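Local atomic coordinates of molinate hydrolase (Gulosibacter molinativorax, PDB entry 4UB9), a protein that probably hydrolyses the thiocarbamate herbicide molinate and is a zinc-binding member of the amidohydrolase family. Residues 146-151 against 229-234; 113-118 against 206-211; 267-272 against 277-282. All blocks are in the same frame, centred on the assembly; numbering follows the deposited sequence.

Contact 1: 146-151 against 229-234; sequences NALEPV and REYLER
R234 and L148 make most of this contact, and the arginine can be followed from CB outwards. R234 CB lies 4.0 Å from L148 CD2. With chi1 at -69°, CG is anti to the carbonyl carbon and the chain runs extended to NE, crossing the leucine tip at an oblique angle. R234 CD makes the closest approach, 3.7 Å from L148 CD2. Beyond it the chain bends at NE, and the guanidinium lies oblique to the same methyl. L148 reaches across from the first turn of helix 148-159, just after the N-cap residue A147. Y231, on helix 221-232, is a lighter partner: its CE1 is 4.4 Å from L148 CD2, and the ring is met obliquely. The phenol is held at its far end, where OH is hydrogen-bonded to A171 O and T173 N. L148 also packs on F170 of strand 167-170. The contact therefore joins the start of helix 148-159 to the last part of helix 221-232 and the residue R234 that follows, all in the amidohydrolase domain. Its chemistry is wholly van der Waals. The arginine, an exposed residue, offers its methylenes to a buried leucine, and its charge has no part in the contact.

Contact 2: 113-118 against 206-211; sequences EYLARF and AMFEVG
L115 meets F208 and M207 with its two methyls. CD1 comes nearest the ring, and CD2 lies near both the ring and the M207 methyl. The more enclosed part is L115 with F208, both buried. L115 CD1 comes to 4.4 Å from F208 CE2 and approaches the ring obliquely. The ring is further held by a stack with W145 and by packing on P180. On the M207 side the contact is looser. L115 CD2 is 4.5 Å from M207 CE, and the methionine is partly exposed. M207 spans the gap because its chain is extended all the way from CA to CE, with chi2 at 164° and chi3 at -171°, so that only the terminal methyl arrives. The helices stand well apart: the nearest CA atoms, of L115 and M207, are 11.4 Å from each other. Only 78 Å² is buried in all, so side-chain ends bridge the two backbones. L115 also touches M106 of helix 103-106, and M207 leans on Y122 of helix 122-135, whose OH is hydrogen-bonded to L115 O. Helix 111-118 thus lies among helices 103-106, 122-135 and 198-209, while its R117 forms a salt bridge with E119 of the second subunit.

Contact 3: 267-272 against 277-282; sequences VLVDEV and VPLLTH
The chi1 of V272, 169°, sets CG1 anti to the backbone N and sends it to the strand, where it meets L279 CB; the chi1 of L279, 166°, carries the leucine tip to V269. The side chains of V272 and L279 cross at about a right angle. The setting is a beta-alpha-beta crossover of the TIM-barrel fold to which the amidohydrolase family belongs. Helix 262-275 links strand 239-242 to the parallel, adjacent strand 279-282, and the contact packs the C-terminal half of the helix on the start of the returning strand. V272 CG1 makes most of the close approaches. V272 CG1 sits 3.5 Å from V277 O, a van der Waals contact with a carbonyl oxygen, and 4.0 Å from L279 CB. V272 CG1 also lies 4.0 Å from V277 CG2. One turn earlier, V269 CG2 is 4.2 Å from L279 CD2. V272 also touches C239 and L279 touches I241, both on strand 239-242, so helix and sheet are packed together across two strands. P278 and L280 turn their CB atoms away from the helix, and L280 packs on strand 299-301. The strand then leads to the metal centre. H282 takes no part in the helix packing: its ND1 is a ligand of the zinc ion, which H302 also binds, and its NE2 is hydrogen-bonded to D245 O.

Overall arrangement
All three contacts are largely buried and lie in the amidohydrolase domain, but their settings differ. Contact 3 is helix on strand within the barrel, aliphatic in its side chains, which also meet backbone carbonyls, and no other subunit touches it. Contacts 1 and 2 join helices or residues just past them through few side-chain ends, and both neighbour the second subunit. Both include an aromatic ring; contact 1 adds an exposed arginine, contact 2 a methionine. Helices 198-209 and 221-232, successive in the chain, tie contacts 1 and 2, and A147 CB lies 3.3 Å from M207 O. L232 of helix 221-232 packs on V272, joining contact 1 to contact 3. Contacts 2 and 3 do not touch.

Contact 1: 146-151 against 229-234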
ATOM      1  N   ASN A 146      22.546  16.959   0.844  1.00 32.14           N
ATOM      2  CA  ASN A 146      21.719  18.078   1.179  1.00 35.56           C
ATOM      3  C   ASN A 146      21.278  18.723  -0.113  1.00 36.07           C
ATOM      4  O   ASN A 146      21.739  18.335  -1.185  1.00 36.72           O
ATOM      5  CB  ASN A 146      22.508  19.068   2.021  1.00 35.86           C
ATOM      6  CG  ASN A 146      21.622  19.889   2.943  1.00 35.70           C
ATOM      7  OD1 ASN A 146      20.528  20.319   2.571  1.00 36.87           O
ATOM      8  ND2 ASN A 146      22.096  20.108   4.157  1.00 35.88           N
ATOM      9  N   ALA A 147      20.409  19.717   0.001  1.00 33.76           N
ATOM     10  CA  ALA A 147      20.015  20.539  -1.139  1.00 33.78           C
ATOM     11  C   ALA A 147      21.017  21.656  -1.373  1.00 36.06           C
ATOM     12  O   ALA A 147      21.289  22.469  -0.484  1.00 37.31           O
ATOM     13  CB  ALA A 147      18.650  21.121  -0.930  1.00 35.21           C
ATOM     14  N   LEU A 148      21.531  21.711  -2.599  1.00 35.16           N
ATOM     15  CA  LEU A 148      22.608  22.600  -2.936  1.00 35.07           C
ATOM     16  C   LEU A 148      22.345  24.053  -2.597  1.00 35.23           C
ATOM     17  O   LEU A 148      23.171  24.709  -1.984  1.00 37.55           O
ATOM     18  CB  LEU A 148      22.977  22.465  -4.412  1.00 35.64           C
ATOM     19  CG  LEU A 148      24.228  23.243  -4.847  1.00 36.16           C
ATOM     20  CD1 LEU A 148      25.492  22.830  -4.098  1.00 35.39           C
ATOM     21  CD2 LEU A 148      24.442  23.043  -6.325  1.00 39.31           C
ATOM     22  N   GLU A 149      21.226  24.586  -3.046  1.00 34.93           N
ATOM     23  CA  GLU A 149      20.952  26.003  -2.853  1.00 36.78           C
ATOM     24  C   GLU A 149      21.017  26.431  -1.361  1.00 34.65           C
ATOM     25  O   GLU A 149      21.790  27.318  -1.021  1.00 32.22           O
ATOM     26  CB  GLU A 149      19.628  26.408  -3.539  1.00 46.51           C
ATOM     27  CG  GLU A 149      19.210  27.873  -3.354  1.00 59.44           C
ATOM     28  CD  GLU A 149      17.783  28.165  -3.855  1.00 62.53           C
ATOM     29  OE1 GLU A 149      17.565  28.084  -5.077  1.00 78.03           O
ATOM     30  OE2 GLU A 149      16.882  28.482  -3.049  1.00 59.98           O
ATOM     31  N   PRO A 150      20.226  25.816  -0.482  1.00 34.90           N
ATOM     32  CA  PRO A 150      20.225  26.315   0.898  1.00 35.48           C
ATOM     33  C   PRO A 150      21.483  25.982   1.666  1.00 36.05           C
ATOM     34  O   PRO A 150      21.859  26.740   2.535  1.00 36.25           O
ATOM     35  CB  PRO A 150      19.035  25.611   1.536  1.00 38.58           C
ATOM     36  CG  PRO A 150      18.718  24.466   0.653  1.00 40.15           C
ATOM     37  CD  PRO A 150      19.142  24.854  -0.721  1.00 36.71           C
ATOM     38  N   VAL A 151      22.136  24.875   1.342  1.00 35.00           N
ATOM     39  CA  VAL A 151      23.374  24.561   2.024  1.00 33.53           C
ATOM     40  C   VAL A 151      24.485  25.535   1.631  1.00 35.50           C
ATOM     41  O   VAL A 151      25.320  25.901   2.444  1.00 36.15           O
ATOM     42  CB  VAL A 151      23.801  23.109   1.826  1.00 34.17           C
ATOM     43  CG1 VAL A 151      24.498  22.888   0.504  1.00 37.30           C
ATOM     44  CG2 VAL A 151      24.719  22.662   2.967  1.00 35.91           C
ATOM     45  N   ARG A 229      30.741  17.789 -14.879  1.00 38.66           N
ATOM     46  CA  ARG A 229      31.634  18.929 -14.867  1.00 37.57           C
ATOM     47  C   ARG A 229      30.935  20.213 -14.469  1.00 35.94           C
ATOM     48  O   ARG A 229      31.411  20.974 -13.638  1.00 43.08           O
ATOM     49  CB  ARG A 229      32.277  19.129 -16.221  1.00 39.68           C
ATOM     50  CG  ARG A 229      33.259  20.265 -16.168  1.00 41.93           C
ATOM     51  CD  ARG A 229      34.204  20.142 -17.338  1.00 45.76           C
ATOM     52  NE  ARG A 229      35.254  21.130 -17.244  1.00 49.30           N
ATOM     53  CZ  ARG A 229      36.216  21.294 -18.143  1.00 55.63           C
ATOM     54  NH1 ARG A 229      36.287  20.508 -19.217  1.00 57.40           N
ATOM     55  NH2 ARG A 229      37.127  22.247 -17.953  1.00 50.85           N
ATOM     56  N   GLU A 230      29.799  20.445 -15.075  1.00 33.29           N
ATOM     57  CA  GLU A 230      28.993  21.616 -14.749  1.00 38.07           C
ATOM     58  C   GLU A 230      28.550  21.649 -13.266  1.00 36.22           C
ATOM     59  O   GLU A 230      28.553  22.713 -12.610  1.00 40.33           O
ATOM     60  CB  GLU A 230      27.773  21.631 -15.668  1.00 37.50           C
ATOM     61  CG  GLU A 230      26.651  22.562 -15.231  1.00 41.84           C
ATOM     62  CD  GLU A 230      25.402  22.438 -16.099  1.00 46.02           C
ATOM     63  OE1 GLU A 230      24.954  21.306 -16.440  1.00 46.96           O
ATOM     64  OE2 GLU A 230      24.852  23.503 -16.442  1.00 51.46           O
ATOM     65  N   TYR A 231      28.145  20.475 -12.783  1.00 31.86           N
ATOM     66  CA  TYR A 231      27.748  20.318 -11.389  1.00 32.02           C
ATOM     67  C   TYR A 231      28.892  20.742 -10.471  1.00 33.22           C
ATOM     68  O   TYR A 231      28.719  21.558  -9.610  1.00 34.84           O
ATOM     69  CB  TYR A 231      27.349  18.873 -11.081  1.00 31.76           C
ATOM     70  CG  TYR A 231      27.041  18.695  -9.618  1.00 34.87           C
ATOM     71  CD1 TYR A 231      25.831  19.163  -9.078  1.00 36.39           C
ATOM     72  CD2 TYR A 231      27.969  18.135  -8.754  1.00 33.92           C
ATOM     73  CE1 TYR A 231      25.555  19.012  -7.745  1.00 40.62           C
ATOM     74  CE2 TYR A 231      27.704  17.974  -7.414  1.00 34.11           C
ATOM     75  CZ  TYR A 231      26.506  18.429  -6.911  1.00 41.10           C
ATOM     76  OH  TYR A 231      26.212  18.303  -5.569  1.00 43.11           O
ATOM     77  N   LEU A 232      30.078  20.205 -10.729  1.00 35.30           N
ATOM     78  CA  LEU A 232      31.242  20.515  -9.935  1.00 35.87           C
ATOM     79  C   LEU A 232      31.554  22.006  -9.980  1.00 41.70           C
ATOM     80  O   LEU A 232      32.000  22.574  -9.000  1.00 43.73           O
ATOM     81  CB  LEU A 232      32.453  19.693 -10.370  1.00 34.51           C
ATOM     82  CG  LEU A 232      32.288  18.194 -10.094  1.00 34.68           C
ATOM     83  CD1 LEU A 232      33.358  17.384 -10.791  1.00 35.97           C
ATOM     84  CD2 LEU A 232      32.333  17.877  -8.615  1.00 37.96           C
ATOM     85  N   GLU A 233      31.329  22.636 -11.119  1.00 40.94           N
ATOM     86  CA  GLU A 233      31.567  24.073 -11.252  1.00 43.41           C
ATOM     87  C   GLU A 233      30.558  24.920 -10.504  1.00 46.78           C
ATOM     88  O   GLU A 233      30.718  26.119 -10.417  1.00 43.53           O
ATOM     89  CB  GLU A 233      31.634  24.482 -12.706  1.00 47.93           C
ATOM     90  CG  GLU A 233      33.065  24.290 -13.205  1.00 53.26           C
ATOM     91  CD  GLU A 233      33.170  24.097 -14.704  1.00 56.45           C
ATOM     92  OE1 GLU A 233      32.216  24.478 -15.430  1.00 58.80           O
ATOM     93  OE2 GLU A 233      34.222  23.584 -15.155  1.00 56.05           O
ATOM     94  N   ARG A 234      29.537  24.314  -9.914  1.00 42.89           N
ATOM     95  CA  ARG A 234      28.609  25.089  -9.083  1.00 45.01           C
ATOM     96  C   ARG A 234      29.149  25.447  -7.716  1.00 45.42           C
ATOM     97  O   ARG A 234      28.598  26.293  -7.049  1.00 55.49           O
ATOM     98  CB  ARG A 234      27.299  24.362  -8.840  1.00 47.20           C
ATOM     99  CG  ARG A 234      26.449  24.240 -10.063  1.00 47.00           C
ATOM    100  CD  ARG A 234      25.476  23.096  -9.853  1.00 55.01           C
ATOM    101  NE  ARG A 234      24.553  22.999 -10.957  1.00 59.15           N
ATOM    102  CZ  ARG A 234      23.471  23.757 -11.066  1.00 62.77           C
ATOM    103  NH1 ARG A 234      22.703  23.635 -12.132  1.00 63.57           N
ATOM    104  NH2 ARG A 234      23.158  24.628 -10.109  1.00 62.79           N
TER

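Contact 2: 113-118 against 206-211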
ATOM      1  N   GLU A 113       5.923  16.424   6.063  1.00 29.79           N
ATOM      2  CA  GLU A 113       5.578  17.419   7.083  1.00 30.94           C
ATOM      3  C   GLU A 113       6.743  18.336   7.362  1.00 28.81           C
ATOM      4  O   GLU A 113       6.595  19.558   7.410  1.00 32.04           O
ATOM      5  CB  GLU A 113       5.060  16.790   8.385  1.00 33.11           C
ATOM      6  CG  GLU A 113       6.030  15.846   9.085  1.00 34.96           C
ATOM      7  CD  GLU A 113       5.333  14.871  10.028  1.00 37.24           C
ATOM      8  OE1 GLU A 113       5.165  15.198  11.237  1.00 41.84           O
ATOM      9  OE2 GLU A 113       5.009  13.741   9.583  1.00 37.73           O
ATOM     10  N   TYR A 114       7.927  17.772   7.427  1.00 29.25           N
ATOM     11  CA  TYR A 114       9.132  18.579   7.657  1.00 27.73           C
ATOM     12  C   TYR A 114       9.435  19.547   6.498  1.00 28.40           C
ATOM     13  O   TYR A 114       9.664  20.739   6.698  1.00 25.96           O
ATOM     14  CB  TYR A 114      10.275  17.620   7.849  1.00 28.73           C
ATOM     15  CG  TYR A 114      11.693  18.143   8.009  1.00 31.26           C
ATOM     16  CD1 TYR A 114      12.161  18.628   9.250  1.00 33.21           C
ATOM     17  CD2 TYR A 114      12.610  18.026   6.991  1.00 33.03           C
ATOM     18  CE1 TYR A 114      13.480  19.013   9.424  1.00 31.53           C
ATOM     19  CE2 TYR A 114      13.952  18.403   7.167  1.00 31.89           C
ATOM     20  CZ  TYR A 114      14.362  18.912   8.371  1.00 35.08           C
ATOM     21  OH  TYR A 114      15.672  19.269   8.517  1.00 37.88           O
ATOM     22  N   LEU A 115       9.434  19.037   5.275  1.00 26.39           N
ATOM     23  CA  LEU A 115       9.788  19.923   4.152  1.00 27.79           C
ATOM     24  C   LEU A 115       8.719  20.985   3.894  1.00 29.75           C
ATOM     25  O   LEU A 115       9.032  22.086   3.434  1.00 28.79           O
ATOM     26  CB  LEU A 115      10.077  19.123   2.889  1.00 28.33           C
ATOM     27  CG  LEU A 115      11.386  18.298   3.001  1.00 28.78           C
ATOM     28  CD1 LEU A 115      11.557  17.340   1.825  1.00 32.17           C
ATOM     29  CD2 LEU A 115      12.583  19.202   3.079  1.00 29.26           C
ATOM     30  N   ALA A 116       7.466  20.640   4.141  1.00 26.72           N
ATOM     31  CA  ALA A 116       6.404  21.606   3.921  1.00 28.61           C
ATOM     32  C   ALA A 116       6.442  22.655   5.014  1.00 31.72           C
ATOM     33  O   ALA A 116       6.248  23.853   4.782  1.00 30.79           O
ATOM     34  CB  ALA A 116       5.058  20.932   3.875  1.00 31.15           C
ATOM     35  N   ARG A 117       6.713  22.203   6.218  1.00 32.33           N
ATOM     36  CA  ARG A 117       6.672  23.127   7.333  1.00 34.40           C
ATOM     37  C   ARG A 117       7.727  24.187   7.192  1.00 33.36           C
ATOM     38  O   ARG A 117       7.529  25.315   7.581  1.00 32.87           O
ATOM     39  CB  ARG A 117       6.840  22.380   8.661  1.00 36.15           C
ATOM     40  CG  ARG A 117       6.524  23.222   9.907  1.00 38.02           C
ATOM     41  CD  ARG A 117       6.838  22.441  11.185  1.00 37.68           C
ATOM     42  NE  ARG A 117       6.046  21.240  11.359  1.00 35.99           N
ATOM     43  CZ  ARG A 117       4.798  21.228  11.824  1.00 36.43           C
ATOM     44  NH1 ARG A 117       4.193  22.352  12.160  1.00 36.73           N
ATOM     45  NH2 ARG A 117       4.133  20.070  11.932  1.00 33.50           N
ATOM     46  N   PHE A 118       8.895  23.812   6.678  1.00 32.56           N
ATOM     47  CA  PHE A 118      10.020  24.764   6.651  1.00 31.70           C
ATOM     48  C   PHE A 118      10.357  25.370   5.309  1.00 32.83           C
ATOM     49  O   PHE A 118      11.324  26.101   5.216  1.00 31.80           O
ATOM     50  CB  PHE A 118      11.236  24.134   7.301  1.00 35.60           C
ATOM     51  CG  PHE A 118      10.968  23.750   8.719  1.00 34.88           C
ATOM     52  CD1 PHE A 118      10.687  24.732   9.655  1.00 36.35           C
ATOM     53  CD2 PHE A 118      10.863  22.434   9.093  1.00 34.23           C
ATOM     54  CE1 PHE A 118      10.366  24.406  10.963  1.00 35.04           C
ATOM     55  CE2 PHE A 118      10.536  22.089  10.403  1.00 36.40           C
ATOM     56  CZ  PHE A 118      10.289  23.088  11.336  1.00 36.43           C
ATOM     57  N   ALA A 206      13.656  18.203  -7.140  1.00 28.19           N
ATOM     58  CA  ALA A 206      14.551  19.044  -7.983  1.00 29.94           C
ATOM     59  C   ALA A 206      15.557  19.823  -7.160  1.00 28.81           C
ATOM     60  O   ALA A 206      16.719  19.944  -7.538  1.00 30.04           O
ATOM     61  CB  ALA A 206      13.748  19.985  -8.836  1.00 29.09           C
ATOM     62  N   MET A 207      15.166  20.299  -5.995  1.00 31.38           N
ATOM     63  CA  MET A 207      16.156  21.045  -5.188  1.00 32.58           C
ATOM     64  C   MET A 207      17.229  20.144  -4.529  1.00 31.78           C
ATOM     65  O   MET A 207      18.328  20.607  -4.221  1.00 34.23           O
ATOM     66  CB  MET A 207      15.502  21.998  -4.186  1.00 36.65           C
ATOM     67  CG  MET A 207      14.971  21.393  -2.913  1.00 42.59           C
ATOM     68  SD  MET A 207      14.658  22.672  -1.660  1.00 46.91           S
ATOM     69  CE  MET A 207      14.343  21.502  -0.321  1.00 46.52           C
ATOM     70  N   PHE A 208      16.943  18.861  -4.337  1.00 28.69           N
ATOM     71  CA  PHE A 208      17.991  17.923  -3.905  1.00 31.03           C
ATOM     72  C   PHE A 208      18.845  17.366  -5.053  1.00 32.14           C
ATOM     73  O   PHE A 208      20.065  17.252  -4.939  1.00 36.15           O
ATOM     74  CB  PHE A 208      17.396  16.761  -3.088  1.00 29.92           C
ATOM     75  CG  PHE A 208      17.031  17.160  -1.700  1.00 30.54           C
ATOM     76  CD1 PHE A 208      17.983  17.176  -0.694  1.00 31.93           C
ATOM     77  CD2 PHE A 208      15.755  17.594  -1.412  1.00 29.82           C
ATOM     78  CE1 PHE A 208      17.644  17.564   0.592  1.00 32.25           C
ATOM     79  CE2 PHE A 208      15.413  17.988  -0.143  1.00 30.44           C
ATOM     80  CZ  PHE A 208      16.349  17.970   0.869  1.00 30.21           C
ATOM     81  N   GLU A 209      18.182  16.963  -6.133  1.00 33.17           N
ATOM     82  CA  GLU A 209      18.868  16.265  -7.242  1.00 34.46           C
ATOM     83  C   GLU A 209      19.738  17.190  -8.073  1.00 34.47           C
ATOM     84  O   GLU A 209      20.819  16.813  -8.518  1.00 33.17           O
ATOM     85  CB  GLU A 209      17.867  15.598  -8.161  1.00 35.10           C
ATOM     86  CG  GLU A 209      17.146  14.391  -7.569  1.00 37.54           C
ATOM     87  CD  GLU A 209      16.111  13.813  -8.525  1.00 36.78           C
ATOM     88  OE1 GLU A 209      16.015  14.290  -9.661  1.00 38.41           O
ATOM     89  OE2 GLU A 209      15.372  12.884  -8.149  1.00 39.21           O
ATOM     90  N   VAL A 210      19.235  18.407  -8.269  1.00 39.67           N
ATOM     91  CA  VAL A 210      19.833  19.409  -9.175  1.00 40.04           C
ATOM     92  C   VAL A 210      20.373  18.767 -10.448  1.00 39.46           C
ATOM     93  O   VAL A 210      21.524  18.941 -10.813  1.00 35.69           O
ATOM     94  CB  VAL A 210      20.912  20.282  -8.506  1.00 46.32           C
ATOM     95  CG1 VAL A 210      20.254  21.185  -7.484  1.00 50.52           C
ATOM     96  CG2 VAL A 210      21.943  19.444  -7.803  1.00 51.43           C
ATOM     97  N   GLY A 211      19.489  18.050 -11.133  1.00 38.89           N
ATOM     98  CA  GLY A 211      19.812  17.420 -12.409  1.00 36.54           C
ATOM     99  C   GLY A 211      20.706  16.198 -12.310  1.00 36.07           C
ATOM    100  O   GLY A 211      21.079  15.636 -13.327  1.00 35.98           O
TER

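Contact 3: 267-272 against 277-282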
ATOM      1  N   VAL A 267      34.321   8.284 -15.996  1.00 30.21           N
ATOM      2  CA  VAL A 267      34.098   9.679 -16.381  1.00 31.87           C
ATOM      3  C   VAL A 267      33.884  10.561 -15.168  1.00 31.85           C
ATOM      4  O   VAL A 267      34.439  11.638 -15.052  1.00 31.49           O
ATOM      5  CB  VAL A 267      32.868   9.796 -17.291  1.00 32.92           C
ATOM      6  CG1 VAL A 267      32.431  11.230 -17.449  1.00 31.12           C
ATOM      7  CG2 VAL A 267      33.185   9.147 -18.646  1.00 35.30           C
ATOM      8  N   LEU A 268      33.060  10.079 -14.253  1.00 35.19           N
ATOM      9  CA  LEU A 268      32.724  10.844 -13.047  1.00 33.42           C
ATOM     10  C   LEU A 268      33.954  11.069 -12.202  1.00 31.61           C
ATOM     11  O   LEU A 268      34.232  12.170 -11.762  1.00 33.11           O
ATOM     12  CB  LEU A 268      31.658  10.130 -12.233  1.00 34.05           C
ATOM     13  CG  LEU A 268      30.289   9.969 -12.896  1.00 32.33           C
ATOM     14  CD1 LEU A 268      29.433   9.028 -12.058  1.00 36.33           C
ATOM     15  CD2 LEU A 268      29.590  11.298 -13.033  1.00 30.25           C
ATOM     16  N   VAL A 269      34.688  10.005 -11.973  1.00 37.91           N
ATOM     17  CA  VAL A 269      35.932  10.086 -11.180  1.00 41.40           C
ATOM     18  C   VAL A 269      36.958  11.072 -11.798  1.00 37.83           C
ATOM     19  O   VAL A 269      37.485  11.927 -11.116  1.00 39.15           O
ATOM     20  CB  VAL A 269      36.554   8.701 -10.987  1.00 39.26           C
ATOM     21  CG1 VAL A 269      37.938   8.809 -10.338  1.00 37.85           C
ATOM     22  CG2 VAL A 269      35.630   7.864 -10.110  1.00 40.43           C
ATOM     23  N   ASP A 270      37.176  10.944 -13.092  1.00 36.23           N
ATOM     24  CA  ASP A 270      38.087  11.785 -13.827  1.00 33.18           C
ATOM     25  C   ASP A 270      37.694  13.244 -13.713  1.00 30.62           C
ATOM     26  O   ASP A 270      38.550  14.110 -13.442  1.00 30.76           O
ATOM     27  CB  ASP A 270      38.150  11.295 -15.279  1.00 38.51           C
ATOM     28  CG  ASP A 270      39.133  12.085 -16.152  1.00 41.16           C
ATOM     29  OD1 ASP A 270      40.315  11.981 -15.765  1.00 41.17           O
ATOM     30  OD2 ASP A 270      38.733  12.796 -17.140  1.00 42.85           O
ATOM     31  N   GLU A 271      36.409  13.537 -13.788  1.00 28.94           N
ATOM     32  CA  GLU A 271      35.978  14.953 -13.645  1.00 32.44           C
ATOM     33  C   GLU A 271      36.141  15.529 -12.225  1.00 33.96           C
ATOM     34  O   GLU A 271      36.313  16.739 -12.045  1.00 34.44           O
ATOM     35  CB  GLU A 271      34.540  15.144 -14.147  1.00 32.41           C
ATOM     36  CG  GLU A 271      34.449  14.994 -15.653  1.00 38.48           C
ATOM     37  CD  GLU A 271      35.198  16.109 -16.405  1.00 42.57           C
ATOM     38  OE1 GLU A 271      35.293  17.225 -15.878  1.00 35.92           O
ATOM     39  OE2 GLU A 271      35.691  15.844 -17.519  1.00 47.24           O
ATOM     40  N   VAL A 272      35.967  14.665 -11.234  1.00 32.94           N
ATOM     41  CA  VAL A 272      36.131  15.067  -9.846  1.00 32.77           C
ATOM     42  C   VAL A 272      37.586  15.370  -9.613  1.00 33.71           C
ATOM     43  O   VAL A 272      37.924  16.404  -9.021  1.00 34.01           O
ATOM     44  CB  VAL A 272      35.664  13.976  -8.870  1.00 31.61           C
ATOM     45  CG1 VAL A 272      36.082  14.312  -7.467  1.00 30.74           C
ATOM     46  CG2 VAL A 272      34.140  13.828  -8.921  1.00 33.38           C
ATOM     47  N   VAL A 277      38.776  18.355  -6.121  1.00 39.90           N
ATOM     48  CA  VAL A 277      38.092  18.257  -4.830  1.00 37.81           C
ATOM     49  C   VAL A 277      38.067  16.810  -4.423  1.00 34.02           C
ATOM     50  O   VAL A 277      38.183  15.934  -5.260  1.00 36.14           O
ATOM     51  CB  VAL A 277      36.641  18.796  -4.860  1.00 37.88           C
ATOM     52  CG1 VAL A 277      36.618  20.250  -5.314  1.00 36.30           C
ATOM     53  CG2 VAL A 277      35.732  17.946  -5.745  1.00 38.11           C
ATOM     54  N   PRO A 278      37.924  16.541  -3.134  1.00 33.46           N
ATOM     55  CA  PRO A 278      37.988  15.144  -2.722  1.00 30.59           C
ATOM     56  C   PRO A 278      36.811  14.346  -3.234  1.00 33.17           C
ATOM     57  O   PRO A 278      35.721  14.883  -3.484  1.00 32.57           O
ATOM     58  CB  PRO A 278      37.894  15.220  -1.213  1.00 29.86           C
ATOM     59  CG  PRO A 278      38.429  16.552  -0.890  1.00 31.24           C
ATOM     60  CD  PRO A 278      37.959  17.453  -1.984  1.00 30.91           C
ATOM     61  N   LEU A 279      37.077  13.074  -3.399  1.00 32.24           N
ATOM     62  CA  LEU A 279      36.119  12.132  -3.955  1.00 34.98           C
ATOM     63  C   LEU A 279      35.613  11.206  -2.871  1.00 34.28           C
ATOM     64  O   LEU A 279      36.416  10.499  -2.231  1.00 30.39           O
ATOM     65  CB  LEU A 279      36.784  11.266  -5.023  1.00 32.89           C
ATOM     66  CG  LEU A 279      35.988  10.029  -5.447  1.00 35.34           C
ATOM     67  CD1 LEU A 279      34.779  10.446  -6.273  1.00 35.49           C
ATOM     68  CD2 LEU A 279      36.865   9.082  -6.250  1.00 33.58           C
ATOM     69  N   LEU A 280      34.290  11.203  -2.696  1.00 30.43           N
ATOM     70  CA  LEU A 280      33.617  10.310  -1.758  1.00 27.33           C
ATOM     71  C   LEU A 280      32.787   9.292  -2.470  1.00 28.02           C
ATOM     72  O   LEU A 280      32.314   9.533  -3.556  1.00 29.09           O
ATOM     73  CB  LEU A 280      32.693  11.076  -0.814  1.00 28.13           C
ATOM     74  CG  LEU A 280      33.309  11.623   0.487  1.00 27.29           C
ATOM     75  CD1 LEU A 280      34.421  12.608   0.184  1.00 27.02           C
ATOM     76  CD2 LEU A 280      32.241  12.345   1.241  1.00 28.63           C
ATOM     77  N   THR A 281      32.588   8.151  -1.839  1.00 28.83           N
ATOM     78  CA  THR A 281      31.778   7.088  -2.381  1.00 28.71           C
ATOM     79  C   THR A 281      30.703   6.635  -1.413  1.00 31.06           C
ATOM     80  O   THR A 281      30.865   6.693  -0.228  1.00 30.60           O
ATOM     81  CB  THR A 281      32.623   5.866  -2.769  1.00 34.39           C
ATOM     82  OG1 THR A 281      33.359   5.420  -1.644  1.00 29.85           O
ATOM     83  CG2 THR A 281      33.585   6.204  -3.865  1.00 36.65           C
ATOM     84  N   HIS A 282      29.587   6.202  -1.956  1.00 28.52           N
ATOM     85  CA  HIS A 282      28.565   5.538  -1.206  1.00 28.93           C
ATOM     86  C   HIS A 282      28.556   4.108  -1.710  1.00 32.54           C
ATOM     87  O   HIS A 282      28.395   3.879  -2.881  1.00 29.44           O
ATOM     88  CB  HIS A 282      27.244   6.254  -1.436  1.00 30.98           C
ATOM     89  CG  HIS A 282      26.034   5.413  -1.205  1.00 30.00           C
ATOM     90  ND1 HIS A 282      25.331   5.432  -0.030  1.00 36.89           N
ATOM     91  CD2 HIS A 282      25.381   4.554  -2.013  1.00 30.47           C
ATOM     92  CE1 HIS A 282      24.311   4.606  -0.115  1.00 33.08           C
ATOM     93  NE2 HIS A 282      24.318   4.061  -1.310  1.00 33.94           N
TER